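Local coordinates for protein putative phosphoribosyltransferase (Neisseria gonorrhoeae, PDB 5VOG) that binds the alarmone ppGpp and is probably a phosphoribosyltransferase of the type I family, at residues Y15-I20 against N163-A168. Sequence-based numbering, arbitrary orientation.
With G4P (guanosine-5',3'-tetraphosphate), chain D.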
ATOM      1  N   TYR A  15      11.626  -3.428  13.903  1.00 27.41           N
ATOM      2  CA  TYR A  15      12.097  -2.304  13.108  1.00 27.66           C
ATOM      3  C   TYR A  15      11.087  -1.171  13.183  1.00 27.78           C
ATOM      4  O   TYR A  15       9.880  -1.401  13.066  1.00 28.37           O
ATOM      5  CB  TYR A  15      12.299  -2.686  11.630  1.00 28.06           C
ATOM      6  CG  TYR A  15      13.398  -3.684  11.359  1.00 27.69           C
ATOM      7  CD1 TYR A  15      14.725  -3.400  11.672  1.00 29.53           C
ATOM      8  CD2 TYR A  15      13.114  -4.900  10.750  1.00 27.88           C
ATOM      9  CE1 TYR A  15      15.729  -4.314  11.403  1.00 30.19           C
ATOM     10  CE2 TYR A  15      14.114  -5.815  10.471  1.00 28.31           C
ATOM     11  CZ  TYR A  15      15.414  -5.522  10.801  1.00 29.58           C
ATOM     12  OH  TYR A  15      16.402  -6.442  10.514  1.00 31.50           O
ATOM     13  N   THR A  16      11.580   0.052  13.358  1.00 27.93           N
ATOM     14  CA  THR A  16      10.700   1.209  13.316  1.00 27.18           C
ATOM     15  C   THR A  16      10.323   1.530  11.870  1.00 26.29           C
ATOM     16  O   THR A  16      10.958   1.071  10.919  1.00 26.64           O
ATOM     17  CB  THR A  16      11.363   2.435  13.959  1.00 27.77           C
ATOM     18  OG1 THR A  16      12.459   2.871  13.142  1.00 29.48           O
ATOM     19  CG2 THR A  16      11.868   2.118  15.368  1.00 28.55           C
ATOM     20  N   TYR A  17       9.266   2.335  11.710  1.00 25.72           N
ATOM     21  CA  TYR A  17       8.936   2.837  10.379  1.00 24.27           C
ATOM     22  C   TYR A  17      10.131   3.539   9.752  1.00 24.58           C
ATOM     23  O   TYR A  17      10.433   3.334   8.573  1.00 24.98           O
ATOM     24  CB  TYR A  17       7.752   3.803  10.436  1.00 25.85           C
ATOM     25  CG  TYR A  17       6.381   3.170  10.544  1.00 24.67           C
ATOM     26  CD1 TYR A  17       5.821   2.482   9.467  1.00 24.73           C
ATOM     27  CD2 TYR A  17       5.621   3.304  11.703  1.00 24.18           C
ATOM     28  CE1 TYR A  17       4.559   1.910   9.559  1.00 23.11           C
ATOM     29  CE2 TYR A  17       4.355   2.740  11.802  1.00 23.70           C
ATOM     30  CZ  TYR A  17       3.828   2.045  10.730  1.00 23.17           C
ATOM     31  OH  TYR A  17       2.566   1.483  10.823  1.00 23.64           O
ATOM     32  N   ASP A  18      10.829   4.371  10.532  1.00 26.00           N
ATOM     33  CA  ASP A  18      11.971   5.108   9.995  1.00 26.98           C
ATOM     34  C   ASP A  18      13.116   4.175   9.619  1.00 26.77           C
ATOM     35  O   ASP A  18      13.793   4.404   8.609  1.00 27.39           O
ATOM     36  CB  ASP A  18      12.459   6.142  11.003  1.00 27.69           C
ATOM     37  CG  ASP A  18      11.500   7.318  11.163  1.00 29.41           C
ATOM     38  OD1 ASP A  18      10.529   7.422  10.386  1.00 30.13           O
ATOM     39  OD2 ASP A  18      11.722   8.144  12.073  1.00 31.64           O
ATOM     40  N   ASP A  19      13.369   3.138  10.432  1.00 27.59           N
ATOM     41  CA  ASP A  19      14.363   2.128  10.067  1.00 27.35           C
ATOM     42  C   ASP A  19      14.094   1.601   8.664  1.00 25.61           C
ATOM     43  O   ASP A  19      15.006   1.465   7.840  1.00 26.99           O
ATOM     44  CB  ASP A  19      14.343   0.944  11.043  1.00 27.85           C
ATOM     45  CG  ASP A  19      14.910   1.261  12.413  1.00 31.81           C
ATOM     46  OD1 ASP A  19      15.785   2.149  12.551  1.00 33.56           O
ATOM     47  OD2 ASP A  19      14.485   0.562  13.362  1.00 32.47           O
ATOM     48  N   ILE A  20      12.831   1.284   8.386  1.00 25.18           N
ATOM     49  CA  ILE A  20      12.478   0.679   7.110  1.00 24.47           C
ATOM     50  C   ILE A  20      12.586   1.699   5.987  1.00 24.62           C
ATOM     51  O   ILE A  20      13.099   1.396   4.903  1.00 25.06           O
ATOM     52  CB  ILE A  20      11.072   0.062   7.228  1.00 24.04           C
ATOM     53  CG1 ILE A  20      11.182  -1.200   8.104  1.00 25.56           C
ATOM     54  CG2 ILE A  20      10.441  -0.207   5.850  1.00 23.88           C
ATOM     55  CD1 ILE A  20       9.846  -1.778   8.532  1.00 26.70           C
ATOM     56  N   ASN A 163       9.411  -8.279  13.277  1.00 26.80           N
ATOM     57  CA  ASN A 163       8.189  -7.615  13.723  1.00 26.45           C
ATOM     58  C   ASN A 163       8.111  -6.248  13.059  1.00 26.21           C
ATOM     59  O   ASN A 163       8.949  -5.378  13.318  1.00 27.92           O
ATOM     60  CB  ASN A 163       8.174  -7.503  15.243  1.00 28.04           C
ATOM     61  CG  ASN A 163       8.151  -8.853  15.905  1.00 31.16           C
ATOM     62  OD1 ASN A 163       7.101  -9.472  16.016  1.00 32.43           O
ATOM     63  ND2 ASN A 163       9.324  -9.341  16.310  1.00 33.96           N
ATOM     64  N   TYR A 164       7.107  -6.070  12.175  1.00 25.11           N
ATOM     65  CA  TYR A 164       6.923  -4.849  11.405  1.00 24.07           C
ATOM     66  C   TYR A 164       6.109  -3.830  12.188  1.00 25.49           C
ATOM     67  O   TYR A 164       5.189  -4.195  12.923  1.00 24.88           O
ATOM     68  CB  TYR A 164       6.229  -5.155  10.074  1.00 23.30           C
ATOM     69  CG  TYR A 164       7.160  -5.901   9.153  1.00 22.64           C
ATOM     70  CD1 TYR A 164       8.193  -5.236   8.516  1.00 23.35           C
ATOM     71  CD2 TYR A 164       7.049  -7.278   8.974  1.00 23.55           C
ATOM     72  CE1 TYR A 164       9.080  -5.911   7.694  1.00 23.86           C
ATOM     73  CE2 TYR A 164       7.931  -7.966   8.154  1.00 23.66           C
ATOM     74  CZ  TYR A 164       8.952  -7.273   7.525  1.00 23.61           C
ATOM     75  OH  TYR A 164       9.852  -7.944   6.715  1.00 24.37           O
ATOM     76  N   PRO A 165       6.426  -2.546  12.022  1.00 24.15           N
ATOM     77  CA  PRO A 165       5.676  -1.518  12.757  1.00 24.42           C
ATOM     78  C   PRO A 165       4.212  -1.456  12.352  1.00 23.44           C
ATOM     79  O   PRO A 165       3.367  -1.037  13.157  1.00 24.32           O
ATOM     80  CB  PRO A 165       6.425  -0.224  12.408  1.00 24.75           C
ATOM     81  CG  PRO A 165       7.064  -0.505  11.069  1.00 24.10           C
ATOM     82  CD  PRO A 165       7.429  -1.972  11.105  1.00 25.25           C
ATOM     83  N   TRP A 166       3.887  -1.863  11.129  1.00 22.42           N
ATOM     84  CA  TRP A 166       2.505  -1.852  10.675  1.00 22.00           C
ATOM     85  C   TRP A 166       1.699  -3.021  11.221  1.00 23.39           C
ATOM     86  O   TRP A 166       0.527  -3.170  10.858  1.00 24.32           O
ATOM     87  CB  TRP A 166       2.458  -1.829   9.148  1.00 23.03           C
ATOM     88  CG  TRP A 166       3.345  -2.819   8.409  1.00 22.40           C
ATOM     89  CD1 TRP A 166       3.108  -4.154   8.220  1.00 22.36           C
ATOM     90  CD2 TRP A 166       4.564  -2.525   7.701  1.00 22.30           C
ATOM     91  NE1 TRP A 166       4.108  -4.707   7.446  1.00 23.11           N
ATOM     92  CE2 TRP A 166       5.012  -3.730   7.119  1.00 22.42           C
ATOM     93  CE3 TRP A 166       5.320  -1.364   7.514  1.00 23.00           C
ATOM     94  CZ2 TRP A 166       6.172  -3.801   6.348  1.00 22.74           C
ATOM     95  CZ3 TRP A 166       6.476  -1.436   6.750  1.00 22.89           C
ATOM     96  CH2 TRP A 166       6.896  -2.651   6.187  1.00 22.99           C
ATOM     97  N   ASP A 167       2.290  -3.834  12.100  1.00 24.20           N
ATOM     98  CA  ASP A 167       1.568  -4.824  12.890  1.00 25.17           C
ATOM     99  C   ASP A 167       1.525  -4.471  14.374  1.00 26.38           C
ATOM    100  O   ASP A 167       1.074  -5.290  15.186  1.00 28.24           O
ATOM    101  CB  ASP A 167       2.195  -6.209  12.723  1.00 25.83           C
ATOM    102  CG  ASP A 167       1.963  -6.800  11.351  1.00 26.75           C
ATOM    103  OD1 ASP A 167       0.845  -6.643  10.805  1.00 28.59           O
ATOM    104  OD2 ASP A 167       2.915  -7.421  10.817  1.00 29.38           O
ATOM    105  N   ALA A 168       1.973  -3.277  14.753  1.00 26.56           N
ATOM    106  CA  ALA A 168       2.088  -2.896  16.162  1.00 27.14           C
ATOM    107  C   ALA A 168       0.769  -2.310  16.658  1.00 27.74           C
ATOM    108  O   ALA A 168       0.396  -1.195  16.278  1.00 28.41           O
ATOM    109  CB  ALA A 168       3.214  -1.887  16.348  1.00 28.87           C
TER
HETATM  110  PB  G4P D 203       8.082 -14.891  -0.054  1.00 25.52           P
HETATM  111  O1B G4P D 203       7.683 -15.632  -1.229  1.00 26.06           O
HETATM  112  O2B G4P D 203       9.396 -15.365   0.607  1.00 26.31           O
HETATM  113  O3B G4P D 203       8.169 -13.363  -0.365  1.00 25.55           O
HETATM  114  O3A G4P D 203       6.942 -14.933   1.059  1.00 26.61           O
HETATM  115  PA  G4P D 203       6.238 -16.160   1.783  1.00 26.47           P
HETATM  116  O1A G4P D 203       5.298 -16.853   0.876  1.00 29.15           O
HETATM  117  O2A G4P D 203       7.286 -17.051   2.400  1.00 27.40           O
HETATM  118  O5' G4P D 203       5.498 -15.388   2.989  1.00 28.20           O
HETATM  119  C5' G4P D 203       4.312 -15.899   3.627  1.00 27.05           C
HETATM  120  C4' G4P D 203       3.911 -14.934   4.711  1.00 26.01           C
HETATM  121  O4' G4P D 203       4.850 -14.995   5.798  1.00 27.16           O
HETATM  122  C3' G4P D 203       3.860 -13.467   4.272  1.00 25.34           C
HETATM  123  O3' G4P D 203       2.529 -12.962   4.509  1.00 25.23           O
HETATM  124  C2' G4P D 203       4.884 -12.742   5.150  1.00 25.30           C
HETATM  125  O2' G4P D 203       4.476 -11.436   5.553  1.00 26.79           O
HETATM  126  C1' G4P D 203       4.994 -13.699   6.335  1.00 25.70           C
HETATM  127  N9  G4P D 203       6.307 -13.630   6.980  1.00 25.63           N
HETATM  128  C8  G4P D 203       7.419 -14.363   6.663  1.00 27.32           C
HETATM  129  N7  G4P D 203       8.459 -14.069   7.408  1.00 27.05           N
HETATM  130  C5  G4P D 203       7.998 -13.081   8.266  1.00 25.70           C
HETATM  131  C6  G4P D 203       8.650 -12.366   9.320  1.00 26.54           C
HETATM  132  O6  G4P D 203       9.819 -12.486   9.698  1.00 26.74           O
HETATM  133  N1  G4P D 203       7.805 -11.468   9.941  1.00 26.91           N
HETATM  134  C2  G4P D 203       6.491 -11.260   9.608  1.00 25.97           C
HETATM  135  N2  G4P D 203       5.816 -10.364  10.333  1.00 27.57           N
HETATM  136  N3  G4P D 203       5.872 -11.917   8.631  1.00 26.18           N
HETATM  137  C4  G4P D 203       6.673 -12.803   8.009  1.00 25.66           C
HETATM  138  PC  G4P D 203       1.343 -13.166   3.483  1.00 25.36           P
HETATM  139  O1C G4P D 203       0.727 -14.511   3.641  1.00 27.00           O
HETATM  140  O2C G4P D 203       1.946 -12.898   2.130  1.00 24.50           O
HETATM  141  O3C G4P D 203       0.314 -11.997   3.824  1.00 24.62           O
HETATM  142  PD  G4P D 203       0.359 -10.407   3.712  1.00 23.07           P
HETATM  143  O1D G4P D 203       1.497 -10.087   2.801  1.00 23.04           O
HETATM  144  O2D G4P D 203      -1.012 -10.001   3.125  1.00 23.37           O
HETATM  145  O3D G4P D 203       0.509  -9.909   5.126  1.00 24.82           O
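P165 sets its CB-CG edge over one face of the Y17 ring, its own ring turned obliquely to the tyrosine. P165 CB sits 3.6 Å from the ring centroid and 9° off the normal, a CH-pi contact. P165 CG leans over the CD1 side. W166 meets Y17 differently: CE1 of Y17 comes to the edge of the indole, near its plane, 3.9 Å from W166 CE3. The Y17 hydroxyl passes on beyond the proline and hydrogen-bonds H21 of the second subunit at the dimer interface. In I20, CG1 is anti to the carbonyl carbon (chi1 -72°), and the extended chi2 (169°) carries CD1 out to P165 CD, 3.5 Å away. The same methyl touches W166 CZ3 and the edge of the Y164 ring, 3.8 Å from Y164 CD1. Across that ring, Y164 CD2 lies 3.6 Å from N2 of the ppGpp guanine, and Y164 OH is tied to H135. The backbones are joined by a weak bond, Y15 N to N163 O (3.4 Å), following the parallel pairing of strands 12-14 and 161-163. Next to it the helix starts with a capping box: D19 N donates to T16 OG1, and T16 N to D19 OD2, both at 2.9 Å. The contact joins the capped start of helix 17-33 to the 3-10 turn 165-167, beside the guanine end of the ppGpp pocket in a type I phosphoribosyltransferase fold.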